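Local atomic coordinates of flagellar motor switch protein fliG (Aquifex aeolicus, PDB entry 3HJL), a protein that probably forms part of the rotor-mounted switch complex at the base of the flagellar basal body, which helps determine the direction of flagellar rotation. Residues L229-R232 with I233-M237; T214-L217 with I218-S221; I305-A308 with Q309-V313. All blocks are in the same frame, centred on the assembly; numbering follows the deposited sequence.

Contact 1 of 3, residues L229-R232 with I233-M237; sequences LEER and IREKM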
loop_
_atom_site.group_PDB
_atom_site.type_symbol
_atom_site.label_atom_id
_atom_site.label_comp_id
_atom_site.label_asym_id
_atom_site.label_seq_id
_atom_site.Cartn_x
_atom_site.Cartn_y
_atom_site.Cartn_z
ATOM N N LEU A 229 -11.236 -12.544 -12.870
ATOM C CA LEU A 229 -10.694 -13.778 -12.259
ATOM C C LEU A 229 -11.293 -15.014 -12.942
ATOM O O LEU A 229 -10.572 -15.961 -13.247
ATOM C CB LEU A 229 -10.961 -13.835 -10.740
ATOM C CG LEU A 229 -9.933 -14.519 -9.809
ATOM C CD1 LEU A 229 -10.586 -14.879 -8.461
ATOM C CD2 LEU A 229 -9.272 -15.753 -10.414
ATOM N N GLU A 230 -12.610 -14.994 -13.165
ATOM C CA GLU A 230 -13.305 -16.069 -13.887
ATOM C C GLU A 230 -12.606 -16.362 -15.206
ATOM O O GLU A 230 -12.315 -17.509 -15.510
ATOM C CB GLU A 230 -14.756 -15.663 -14.178
ATOM C CG GLU A 230 -15.588 -16.720 -14.946
ATOM C CD GLU A 230 -16.840 -16.144 -15.594
ATOM O OE1 GLU A 230 -16.746 -15.115 -16.299
ATOM O OE2 GLU A 230 -17.908 -16.768 -15.454
ATOM N N GLU A 231 -12.342 -15.311 -15.976
ATOM C CA GLU A 231 -11.701 -15.449 -17.279
ATOM C C GLU A 231 -10.288 -16.018 -17.190
ATOM O O GLU A 231 -9.926 -16.868 -17.996
ATOM C CB GLU A 231 -11.712 -14.106 -18.031
ATOM C CG GLU A 231 -10.941 -14.063 -19.372
ATOM C CD GLU A 231 -11.500 -14.981 -20.458
ATOM O OE1 GLU A 231 -11.003 -14.885 -21.601
ATOM O OE2 GLU A 231 -12.430 -15.772 -20.199
ATOM N N ARG A 232 -9.501 -15.551 -16.219
ATOM C CA ARG A 232 -8.148 -16.083 -16.004
ATOM C C ARG A 232 -8.166 -17.564 -15.627
ATOM O O ARG A 232 -7.261 -18.306 -16.011
ATOM C CB ARG A 232 -7.381 -15.261 -14.959
ATOM C CG ARG A 232 -6.992 -13.875 -15.467
ATOM C CD ARG A 232 -6.086 -13.099 -14.511
ATOM N NE ARG A 232 -6.528 -13.156 -13.109
ATOM C CZ ARG A 232 -5.960 -13.875 -12.130
ATOM N NH1 ARG A 232 -4.871 -14.626 -12.333
ATOM N NH2 ARG A 232 -6.480 -13.823 -10.903
ATOM N N ILE A 233 -9.203 -17.990 -14.897
ATOM C CA ILE A 233 -9.398 -19.406 -14.587
ATOM C C ILE A 233 -9.728 -20.200 -15.856
ATOM O O ILE A 233 -9.115 -21.241 -16.102
ATOM C CB ILE A 233 -10.518 -19.641 -13.529
ATOM C CG1 ILE A 233 -10.107 -19.082 -12.162
ATOM C CG2 ILE A 233 -10.806 -21.135 -13.374
ATOM C CD1 ILE A 233 -11.259 -18.970 -11.187
ATOM N N ARG A 234 -10.667 -19.690 -16.666
ATOM C CA ARG A 234 -11.093 -20.373 -17.906
ATOM C C ARG A 234 -9.958 -20.530 -18.918
ATOM O O ARG A 234 -9.922 -21.513 -19.649
ATOM C CB ARG A 234 -12.266 -19.652 -18.587
ATOM C CG ARG A 234 -13.524 -19.489 -17.736
ATOM C CD ARG A 234 -14.730 -19.085 -18.585
ATOM N NE ARG A 234 -15.720 -20.167 -18.654
ATOM C CZ ARG A 234 -16.787 -20.298 -17.852
ATOM N NH1 ARG A 234 -17.088 -19.390 -16.908
ATOM N NH2 ARG A 234 -17.588 -21.347 -18.009
ATOM N N GLU A 235 -9.073 -19.533 -18.994
ATOM C CA GLU A 235 -7.852 -19.613 -19.815
ATOM C C GLU A 235 -6.993 -20.835 -19.447
ATOM O O GLU A 235 -6.450 -21.504 -20.324
ATOM C CB GLU A 235 -7.021 -18.333 -19.662
ATOM C CG GLU A 235 -7.615 -17.121 -20.387
ATOM C CD GLU A 235 -6.852 -15.820 -20.126
ATOM O OE1 GLU A 235 -5.926 -15.812 -19.278
ATOM O OE2 GLU A 235 -7.187 -14.801 -20.778
ATOM N N LYS A 236 -6.908 -21.134 -18.157
ATOM C CA LYS A 236 -6.168 -22.300 -17.674
ATOM C C LYS A 236 -6.926 -23.628 -17.823
ATOM O O LYS A 236 -6.293 -24.693 -17.794
ATOM C CB LYS A 236 -5.769 -22.097 -16.214
ATOM C CG LYS A 236 -4.886 -20.873 -15.959
ATOM C CD LYS A 236 -3.543 -20.992 -16.632
ATOM C CE LYS A 236 -2.604 -19.918 -16.162
ATOM N NZ LYS A 236 -1.302 -20.042 -16.852
ATOM N N MET A 237 -8.261 -23.571 -17.953
ATOM C CA MET A 237 -9.099 -24.781 -18.136
ATOM C C MET A 237 -8.912 -25.441 -19.506
ATOM O O MET A 237 -9.070 -26.658 -19.630
ATOM C CB MET A 237 -10.583 -24.478 -17.883
ATOM C CG MET A 237 -10.936 -24.276 -16.399
ATOM S SD MET A 237 -12.603 -23.614 -16.126
ATOM C CE MET A 237 -13.628 -24.868 -16.893
#
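R234 reaches back one turn along helix 227-237 to the carboxylate of E230, and the two side chains run next to each other, pointing the same way. Its CB rests against the carbonyl oxygens of E230 and E231. With CG anti to the carbonyl carbon and beside the backbone N (chi1 -58°), CG lies 3.2 Å from E230 O, on the preceding turn. The chain then bends at chi3, and NH1 arrives 3.1 Å from E230 OE2 in a salt bridge, the i to i+4 ion pair of an alpha-helix. OE2 lies at the edge of the guanidinium, near its plane, but the carboxylate is turned almost perpendicular to it, the planes 81° apart; the pair is joined through one oxygen and one nitrogen and not as a coplanar, two-pronged pair. At the far tip, NH2 makes a second salt bridge with E216 of helix 212-225, and the guanidinium is therefore held between two acids on two helices.

On a different side of the helix, I233 CG1 packs 3.9 Å from L229 CD2. I233 also touches L207 of helix 199-209 and L219 of helix 212-225. Elsewhere, E231 OE1 and E235 OE2 approach to 3.9 Å, their chains crossing at about a right angle; R317 of helix 302-320 touches E235 and forms a weak, long ion pair with E231. The backbone repeats the i to i+4 pattern, with I233 N bonded to L229 O and R234 N to E230 O, both at 3.0 Å.

The two acids around R234 would probably stabilise its positive charge, whereas E231 and E235 probably repel each other, a repulsion that the nearby positive R317 may ease.

Contact 2 of 3, residues T214-L217 with I218-S221; sequences TREL and ILQS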
loop_
_atom_site.group_PDB
_atom_site.type_symbol
_atom_site.label_atom_id
_atom_site.label_comp_id
_atom_site.label_asym_id
_atom_site.label_seq_id
_atom_site.Cartn_x
_atom_site.Cartn_y
_atom_site.Cartn_z
ATOM N N THR A 214 -21.743 -28.436 -11.493
ATOM C CA THR A 214 -21.025 -27.802 -10.381
ATOM C C THR A 214 -19.993 -26.793 -10.885
ATOM O O THR A 214 -19.944 -25.662 -10.402
ATOM C CB THR A 214 -20.285 -28.847 -9.509
ATOM O OG1 THR A 214 -21.206 -29.847 -9.064
ATOM C CG2 THR A 214 -19.638 -28.180 -8.297
ATOM N N ARG A 215 -19.159 -27.234 -11.830
ATOM C CA ARG A 215 -18.101 -26.405 -12.443
ATOM C C ARG A 215 -18.605 -25.067 -12.986
ATOM O O ARG A 215 -17.988 -24.030 -12.740
ATOM C CB ARG A 215 -17.383 -27.199 -13.559
ATOM C CG ARG A 215 -16.778 -26.367 -14.710
ATOM C CD ARG A 215 -15.818 -27.179 -15.572
ATOM N NE ARG A 215 -16.250 -28.570 -15.755
ATOM C CZ ARG A 215 -16.963 -29.044 -16.780
ATOM N NH1 ARG A 215 -17.358 -28.270 -17.801
ATOM N NH2 ARG A 215 -17.287 -30.336 -16.782
ATOM N N GLU A 216 -19.695 -25.106 -13.750
ATOM C CA GLU A 216 -20.255 -23.897 -14.369
ATOM C C GLU A 216 -20.942 -22.966 -13.372
ATOM O O GLU A 216 -20.882 -21.747 -13.537
ATOM C CB GLU A 216 -21.218 -24.259 -15.506
ATOM C CG GLU A 216 -20.534 -24.920 -16.699
ATOM C CD GLU A 216 -19.645 -23.963 -17.460
ATOM O OE1 GLU A 216 -20.191 -22.992 -18.018
ATOM O OE2 GLU A 216 -18.406 -24.181 -17.503
ATOM N N LEU A 217 -21.608 -23.536 -12.364
ATOM C CA LEU A 217 -22.242 -22.731 -11.305
ATOM C C LEU A 217 -21.213 -21.991 -10.438
ATOM O O LEU A 217 -21.461 -20.862 -10.019
ATOM C CB LEU A 217 -23.195 -23.571 -10.431
ATOM C CG LEU A 217 -24.660 -23.613 -10.912
ATOM C CD1 LEU A 217 -24.793 -24.069 -12.367
ATOM C CD2 LEU A 217 -25.504 -24.490 -9.996
ATOM N N ILE A 218 -20.066 -22.622 -10.182
ATOM C CA ILE A 218 -18.980 -21.975 -9.430
ATOM C C ILE A 218 -18.378 -20.812 -10.218
ATOM O O ILE A 218 -18.230 -19.710 -9.688
ATOM C CB ILE A 218 -17.844 -22.973 -9.068
ATOM C CG1 ILE A 218 -18.308 -23.929 -7.969
ATOM C CG2 ILE A 218 -16.603 -22.227 -8.584
ATOM C CD1 ILE A 218 -17.358 -25.066 -7.722
ATOM N N LEU A 219 -18.035 -21.075 -11.478
ATOM C CA LEU A 219 -17.422 -20.071 -12.352
ATOM C C LEU A 219 -18.322 -18.858 -12.579
ATOM O O LEU A 219 -17.844 -17.722 -12.542
ATOM C CB LEU A 219 -17.030 -20.692 -13.702
ATOM C CG LEU A 219 -15.824 -21.640 -13.718
ATOM C CD1 LEU A 219 -15.801 -22.469 -15.017
ATOM C CD2 LEU A 219 -14.526 -20.834 -13.563
ATOM N N GLN A 220 -19.617 -19.108 -12.799
ATOM C CA GLN A 220 -20.607 -18.040 -13.014
ATOM C C GLN A 220 -20.649 -17.076 -11.826
ATOM O O GLN A 220 -20.614 -15.863 -12.011
ATOM C CB GLN A 220 -22.011 -18.630 -13.244
ATOM C CG GLN A 220 -22.993 -17.691 -13.954
ATOM C CD GLN A 220 -22.778 -17.593 -15.477
ATOM O OE1 GLN A 220 -23.587 -16.979 -16.182
ATOM N NE2 GLN A 220 -21.706 -18.206 -15.984
ATOM N N SER A 221 -20.710 -17.634 -10.618
ATOM C CA SER A 221 -20.707 -16.850 -9.376
ATOM C C SER A 221 -19.406 -16.055 -9.188
ATOM O O SER A 221 -19.435 -14.918 -8.713
ATOM C CB SER A 221 -20.933 -17.774 -8.173
ATOM O OG SER A 221 -20.937 -17.052 -6.952
#
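Backbone hydrogen bonds are the strongest polar links between T214-L217 and I218-S221. I218 N donates to T214 O, L219 N to R215 O and Q220 N to E216 O, the i to i+4 series of an alpha-helix, with the Q220 N to E216 O bond at 3.0 Å. The last of the series, S221 N to L217 O, is weak at 3.4 Å. The polar ends of T214 and E216 are engaged outside the two segments: T214 OG1 bonds to D211, and E216 OE2 forms a salt bridge with R234.

Around this backbone, T214 CG2 lies 3.9 Å from I218 CD1, the two side chains pointing the same way; CG2 stands anti to the threonine N, with OG1 beside that N (chi1 -55°). One residue on, R215 and L219 run alongside each other, the aliphatic CG of the arginine 4.0 Å from L219 CD1. The same methyl meets E216 OE2 at 4.0 Å, the bent E216 chain crossing the L219 side chain obliquely.

These side chains look onto two neighbours: L219 packs on I233, R234 and M237 of helix 227-237, and both I218 and L219 touch L207 of helix 199-209, which packs helix 212-225 against both in this all-helical chain.

Contact 3 of 3, residues I305-A308 with Q309-V313; sequences IEKA and QRQVV
K307 and Q311 meet one turn apart on helix 302-320, and the main-chain ladder beneath them is the first kind of interaction. Q309 N, R310 N, Q311 N and V312 N donate to the carbonyls of I305, E306, K307 and A308 in turn, the Q311 N to K307 O bond being 3.1 Å and the least straight of the four, with 146° at the hydrogen.

Contacts of flat polar groups come next. R310 places CG between its backbone N and carbonyl carbon (chi1 68°), and the chain bends at chi3 to fold back over the preceding turn. E306 O then lies 4.0 Å from the guanidinium plane of R310, over its centre, and K307 N stands over the same face nearer the rim. R310 NH1 comes within 3.8 Å of K307 CB. The amide of Q311 sits with NE2 3.6 Å from K307 CE, the last carbon of the chain, the two chains crossing at a slant.

Contacts of carbon with polar atoms follow. I305 and Q309 lie side by side, with I305 CG2 4.0 Å from Q309 NE2. V312 lays CG2 3.3 Å from A308 O. Apolar packing reaches beyond the segments, A308 onto I265 and V312 onto F240.

The chemistry divides by side. The buried A308 faces helix 260-268 and the buried V312 rests on F240, with the partly exposed Q309 giving NE2 to A266 O, a main-chain carbonyl that satisfies the amide. Exposed E306, K307 and R310 lie elsewhere: R310 lays its guanidinium over the E306-K307 backbone, and its NH2 is close enough to E306 OE2, at 4.7 Å, for a probable weak attraction without a salt bridge.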
loop_
_atom_site.group_PDB
_atom_site.type_symbol
_atom_site.label_atom_id
_atom_site.label_comp_id
_atom_site.label_asym_id
_atom_site.label_seq_id
_atom_site.Cartn_x
_atom_site.Cartn_y
_atom_site.Cartn_z
ATOM N N ILE A 305 3.697 -15.635 -31.619
ATOM C CA ILE A 305 3.423 -17.086 -31.528
ATOM C C ILE A 305 2.404 -17.347 -30.409
ATOM O O ILE A 305 1.465 -18.124 -30.584
ATOM C CB ILE A 305 4.709 -17.909 -31.219
ATOM C CG1 ILE A 305 5.711 -17.827 -32.379
ATOM C CG2 ILE A 305 4.359 -19.375 -30.966
ATOM C CD1 ILE A 305 7.067 -18.413 -32.045
ATOM N N GLU A 306 2.610 -16.690 -29.266
ATOM C CA GLU A 306 1.673 -16.730 -28.141
ATOM C C GLU A 306 0.269 -16.233 -28.522
ATOM O O GLU A 306 -0.726 -16.884 -28.190
ATOM C CB GLU A 306 2.221 -15.905 -26.970
ATOM C CG GLU A 306 3.397 -16.575 -26.257
ATOM C CD GLU A 306 4.139 -15.669 -25.265
ATOM O OE1 GLU A 306 4.991 -16.214 -24.527
ATOM O OE2 GLU A 306 3.893 -14.434 -25.218
ATOM N N LYS A 307 0.201 -15.096 -29.225
ATOM C CA LYS A 307 -1.076 -14.512 -29.685
ATOM C C LYS A 307 -1.861 -15.459 -30.606
ATOM O O LYS A 307 -3.072 -15.606 -30.468
ATOM C CB LYS A 307 -0.831 -13.176 -30.403
ATOM C CG LYS A 307 -2.110 -12.452 -30.884
ATOM C CD LYS A 307 -1.792 -11.147 -31.616
ATOM C CE LYS A 307 -3.034 -10.586 -32.317
ATOM N NZ LYS A 307 -2.741 -9.391 -33.165
ATOM N N ALA A 308 -1.172 -16.051 -31.577
ATOM C CA ALA A 308 -1.790 -17.008 -32.490
ATOM C C ALA A 308 -2.250 -18.271 -31.740
ATOM O O ALA A 308 -3.314 -18.814 -32.040
ATOM C CB ALA A 308 -0.825 -17.365 -33.608
ATOM N N GLN A 309 -1.457 -18.726 -30.767
ATOM C CA GLN A 309 -1.847 -19.869 -29.928
ATOM C C GLN A 309 -3.140 -19.636 -29.137
ATOM O O GLN A 309 -4.020 -20.504 -29.134
ATOM C CB GLN A 309 -0.713 -20.289 -28.985
ATOM C CG GLN A 309 0.343 -21.145 -29.677
ATOM C CD GLN A 309 1.386 -21.691 -28.742
ATOM O OE1 GLN A 309 1.315 -21.503 -27.532
ATOM N NE2 GLN A 309 2.359 -22.396 -29.299
ATOM N N ARG A 310 -3.273 -18.463 -28.506
ATOM C CA ARG A 310 -4.519 -18.124 -27.792
ATOM C C ARG A 310 -5.705 -17.926 -28.739
ATOM O O ARG A 310 -6.842 -18.169 -28.347
ATOM C CB ARG A 310 -4.356 -16.915 -26.853
ATOM C CG ARG A 310 -4.113 -15.563 -27.513
ATOM C CD ARG A 310 -4.062 -14.437 -26.472
ATOM N NE ARG A 310 -2.866 -14.528 -25.614
ATOM C CZ ARG A 310 -1.740 -13.802 -25.726
ATOM N NH1 ARG A 310 -1.592 -12.846 -26.652
ATOM N NH2 ARG A 310 -0.741 -14.020 -24.867
ATOM N N GLN A 311 -5.435 -17.478 -29.972
ATOM C CA GLN A 311 -6.480 -17.336 -30.999
ATOM C C GLN A 311 -7.054 -18.698 -31.404
ATOM O O GLN A 311 -8.264 -18.846 -31.558
ATOM C CB GLN A 311 -5.959 -16.581 -32.232
ATOM C CG GLN A 311 -5.938 -15.058 -32.060
ATOM C CD GLN A 311 -5.365 -14.315 -33.266
ATOM O OE1 GLN A 311 -4.792 -14.915 -34.181
ATOM N NE2 GLN A 311 -5.517 -12.996 -33.265
ATOM N N VAL A 312 -6.178 -19.684 -31.569
ATOM C CA VAL A 312 -6.597 -21.062 -31.844
ATOM C C VAL A 312 -7.420 -21.607 -30.661
ATOM O O VAL A 312 -8.436 -22.260 -30.866
ATOM C CB VAL A 312 -5.370 -21.991 -32.100
ATOM C CG1 VAL A 312 -5.801 -23.449 -32.241
ATOM C CG2 VAL A 312 -4.591 -21.531 -33.336
ATOM N N VAL A 313 -6.979 -21.309 -29.434
ATOM C CA VAL A 313 -7.697 -21.712 -28.211
ATOM C C VAL A 313 -9.086 -21.047 -28.083
ATOM O O VAL A 313 -10.048 -21.707 -27.678
ATOM C CB VAL A 313 -6.839 -21.446 -26.936
ATOM C CG1 VAL A 313 -7.664 -21.656 -25.649
ATOM C CG2 VAL A 313 -5.597 -22.351 -26.935
#

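Overall arrangement
All three contacts are short stretches of helix, a little over two turns each, in the C-terminal part of the chain. Contacts 1 and 2 lie at the surface on consecutive helices, 227-237 and 212-225, their centres about 12 Å apart, and are joined directly by the R234 to E216 salt bridge and by L219 packing. Contact 3, on helix 302-320, is partly buried; its centre is about 15 Å from that of contact 1, and it touches neither. Of the three, only contact 1 has a salt bridge between its own segments; contact 2 directs its charge to a neighbouring helix, and contact 3 relies on amide and aliphatic contacts and a guanidinium laid over the backbone.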